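Local coordinates for PilY2 protein (Pseudomonas aeruginosa, PDB 3TDQ) that probably takes part in the biogenesis of type IV fimbriae (pili), through a role not yet defined, at residues 21-26 and 64-69. Residues are numbered along the deposited sequence; the frame is centred on the assembly and turned at random.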
ATOM      1  N   ASN A  21       7.197  -4.738 -19.305  1.00 27.91           N
ATOM      2  CA  ASN A  21       7.256  -4.535 -17.850  1.00 26.49           C
ATOM      3  C   ASN A  21       7.410  -3.039 -17.538  1.00 28.24           C
ATOM      4  O   ASN A  21       8.243  -2.649 -16.733  1.00 25.61           O
ATOM      5  CB  ASN A  21       8.401  -5.366 -17.203  1.00 24.66           C
ATOM      6  CG  ASN A  21       8.050  -6.812 -17.096  1.00 36.18           C
ATOM      7  OD1 ASN A  21       8.369  -7.594 -17.976  1.00 31.70           O
ATOM      8  ND2 ASN A  21       7.287  -7.175 -16.062  1.00 26.55           N
ATOM      9  N   LEU A  22       6.624  -2.202 -18.201  1.00 26.62           N
ATOM     10  CA  LEU A  22       6.709  -0.761 -17.985  1.00 26.22           C
ATOM     11  C   LEU A  22       5.376  -0.190 -17.566  1.00 28.48           C
ATOM     12  O   LEU A  22       4.323  -0.610 -18.055  1.00 28.77           O
ATOM     13  CB  LEU A  22       7.194  -0.008 -19.259  1.00 27.21           C
ATOM     14  CG  LEU A  22       8.635  -0.182 -19.718  1.00 33.08           C
ATOM     15  CD1 LEU A  22       8.824   0.428 -21.094  1.00 33.51           C
ATOM     16  CD2 LEU A  22       9.648   0.414 -18.720  1.00 34.85           C
ATOM     17  N   VAL A  23       5.443   0.801 -16.695  1.00 23.47           N
ATOM     18  CA  VAL A  23       4.288   1.529 -16.225  1.00 23.68           C
ATOM     19  C   VAL A  23       4.605   3.032 -16.368  1.00 28.44           C
ATOM     20  O   VAL A  23       5.711   3.498 -16.063  1.00 27.43           O
ATOM     21  CB  VAL A  23       3.819   1.108 -14.808  1.00 27.00           C
ATOM     22  CG1 VAL A  23       4.797   1.550 -13.717  1.00 26.23           C
ATOM     23  CG2 VAL A  23       2.419   1.644 -14.509  1.00 26.78           C
ATOM     24  N   ASP A  24       3.638   3.750 -16.901  1.00 26.11           N
ATOM     25  CA  ASP A  24       3.710   5.193 -17.098  1.00 25.39           C
ATOM     26  C   ASP A  24       2.851   5.846 -16.006  1.00 28.34           C
ATOM     27  O   ASP A  24       1.625   5.669 -15.974  1.00 27.70           O
ATOM     28  CB  ASP A  24       3.234   5.524 -18.526  1.00 25.95           C
ATOM     29  CG  ASP A  24       2.889   6.952 -18.874  1.00 30.74           C
ATOM     30  OD1 ASP A  24       2.927   7.822 -17.967  1.00 31.22           O
ATOM     31  OD2 ASP A  24       2.533   7.194 -20.040  1.00 33.46           O
ATOM     32  N   ILE A  25       3.510   6.588 -15.117  1.00 25.20           N
ATOM     33  CA  ILE A  25       2.892   7.317 -14.002  1.00 24.96           C
ATOM     34  C   ILE A  25       3.243   8.791 -14.170  1.00 28.87           C
ATOM     35  O   ILE A  25       4.433   9.138 -14.143  1.00 27.70           O
ATOM     36  CB  ILE A  25       3.351   6.759 -12.608  1.00 26.76           C
ATOM     37  CG1 ILE A  25       3.008   5.253 -12.465  1.00 26.27           C
ATOM     38  CG2 ILE A  25       2.732   7.574 -11.448  1.00 27.13           C
ATOM     39  CD1 ILE A  25       3.721   4.565 -11.299  1.00 26.37           C
ATOM     40  N   ASP A  26       2.216   9.657 -14.371  1.00 26.69           N
ATOM     41  CA  ASP A  26       2.403  11.115 -14.560  1.00 26.87           C
ATOM     42  C   ASP A  26       3.451  11.405 -15.667  1.00 32.11           C
ATOM     43  O   ASP A  26       4.243  12.341 -15.540  1.00 31.73           O
ATOM     44  CB  ASP A  26       2.805  11.823 -13.243  1.00 28.36           C
ATOM     45  CG  ASP A  26       1.810  11.715 -12.076  1.00 38.14           C
ATOM     46  OD1 ASP A  26       0.626  11.408 -12.327  1.00 36.82           O
ATOM     47  OD2 ASP A  26       2.221  11.971 -10.920  1.00 44.45           O
ATOM     48  N   SER A  64      13.931   3.140 -13.337  1.00 28.30           N
ATOM     49  CA  SER A  64      13.936   2.742 -11.922  1.00 27.20           C
ATOM     50  C   SER A  64      12.841   1.713 -11.692  1.00 28.87           C
ATOM     51  O   SER A  64      11.843   1.696 -12.421  1.00 27.86           O
ATOM     52  CB  SER A  64      13.799   3.945 -11.005  1.00 31.10           C
ATOM     53  OG  SER A  64      15.069   4.591 -10.988  1.00 31.42           O
ATOM     54  N   THR A  65      13.080   0.789 -10.749  1.00 24.60           N
ATOM     55  CA  THR A  65      12.242  -0.379 -10.532  1.00 23.77           C
ATOM     56  C   THR A  65      11.298  -0.211  -9.354  1.00 27.05           C
ATOM     57  O   THR A  65      11.751  -0.007  -8.231  1.00 26.31           O
ATOM     58  CB  THR A  65      13.154  -1.611 -10.331  1.00 29.05           C
ATOM     59  OG1 THR A  65      13.993  -1.735 -11.471  1.00 28.96           O
ATOM     60  CG2 THR A  65      12.375  -2.916 -10.170  1.00 24.57           C
ATOM     61  N   ILE A  66       9.990  -0.348  -9.614  1.00 23.79           N
ATOM     62  CA  ILE A  66       8.975  -0.295  -8.563  1.00 23.56           C
ATOM     63  C   ILE A  66       8.906  -1.691  -7.941  1.00 27.13           C
ATOM     64  O   ILE A  66       8.620  -2.671  -8.646  1.00 24.97           O
ATOM     65  CB  ILE A  66       7.598   0.210  -9.094  1.00 26.42           C
ATOM     66  CG1 ILE A  66       7.661   1.720  -9.448  1.00 26.12           C
ATOM     67  CG2 ILE A  66       6.488  -0.077  -8.050  1.00 26.06           C
ATOM     68  CD1 ILE A  66       6.417   2.280 -10.185  1.00 26.72           C
ATOM     69  N   THR A  67       9.185  -1.779  -6.628  1.00 25.03           N
ATOM     70  CA  THR A  67       9.161  -3.061  -5.912  1.00 25.62           C
ATOM     71  C   THR A  67       7.935  -3.152  -5.002  1.00 28.01           C
ATOM     72  O   THR A  67       7.670  -4.214  -4.445  1.00 26.85           O
ATOM     73  CB  THR A  67      10.465  -3.275  -5.108  1.00 28.44           C
ATOM     74  OG1 THR A  67      10.594  -2.204  -4.179  1.00 30.05           O
ATOM     75  CG2 THR A  67      11.698  -3.347  -6.006  1.00 27.91           C
ATOM     76  N   ASP A  68       7.173  -2.051  -4.877  1.00 24.89           N
ATOM     77  CA  ASP A  68       5.978  -1.988  -4.016  1.00 24.81           C
ATOM     78  C   ASP A  68       5.017  -0.946  -4.562  1.00 28.78           C
ATOM     79  O   ASP A  68       5.414   0.209  -4.745  1.00 27.63           O
ATOM     80  CB  ASP A  68       6.388  -1.635  -2.553  1.00 27.02           C
ATOM     81  CG  ASP A  68       5.301  -1.836  -1.493  1.00 39.32           C
ATOM     82  OD1 ASP A  68       4.207  -2.317  -1.843  1.00 41.64           O
ATOM     83  OD2 ASP A  68       5.562  -1.532  -0.309  1.00 40.82           O
ATOM     84  N   ILE A  69       3.778  -1.342  -4.878  1.00 24.61           N
ATOM     85  CA  ILE A  69       2.820  -0.359  -5.409  1.00 24.45           C
ATOM     86  C   ILE A  69       1.419  -0.643  -4.850  1.00 27.71           C
ATOM     87  O   ILE A  69       0.978  -1.790  -4.818  1.00 25.79           O
ATOM     88  CB  ILE A  69       2.861  -0.275  -6.964  1.00 26.53           C
ATOM     89  CG1 ILE A  69       1.964   0.872  -7.515  1.00 26.42           C
ATOM     90  CG2 ILE A  69       2.601  -1.640  -7.637  1.00 25.39           C
ATOM     91  CD1 ILE A  69       2.331   1.337  -9.003  1.00 28.88           C
TER
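V23 and I25 pack against I66, and I25 also against I69, in an apolar contact across the inside of the strongly curved antiparallel sheet of this small OB-clan domain. Strands 22-25 and 65-69 are not neighbours in that sheet; strands 6-17 and 52-58 lie between them in the order. The sheet bends round until the two cross at 89°. Their axes stay 9.2 Å apart, the CA atoms of V23 and I66 are the nearest pair across the two segments, and only side chains bridge the gap. The CD1 methyl of I66 is the meeting point. I25 reaches it tip to tip, I25 CD1 to I66 CD1, 3.7 Å. V23 instead crosses the I66 side chain at about a right angle, V23 CG1 to I66 CD1, 4.0 Å. I25 CD1 also meets I69 CD1 end to end, more loosely, at 4.2 Å. I69 brings its methyl there with CG1 anti to the backbone N (chi1 -174°) and an extended chain beyond. T67 and D68 both face S56 in a classic beta bulge, whose extra residue shifts the alternation and accounts for I66 and I69 both pointing inward. Y55 of strand 52-58 packs against I25, I66 and I69, and V13 backs V23. All four residues are buried, consistent with the interior of an OB-like barrel; their methyl contacts carry no directional bonds, so shape and exclusion of water hold the two strands together.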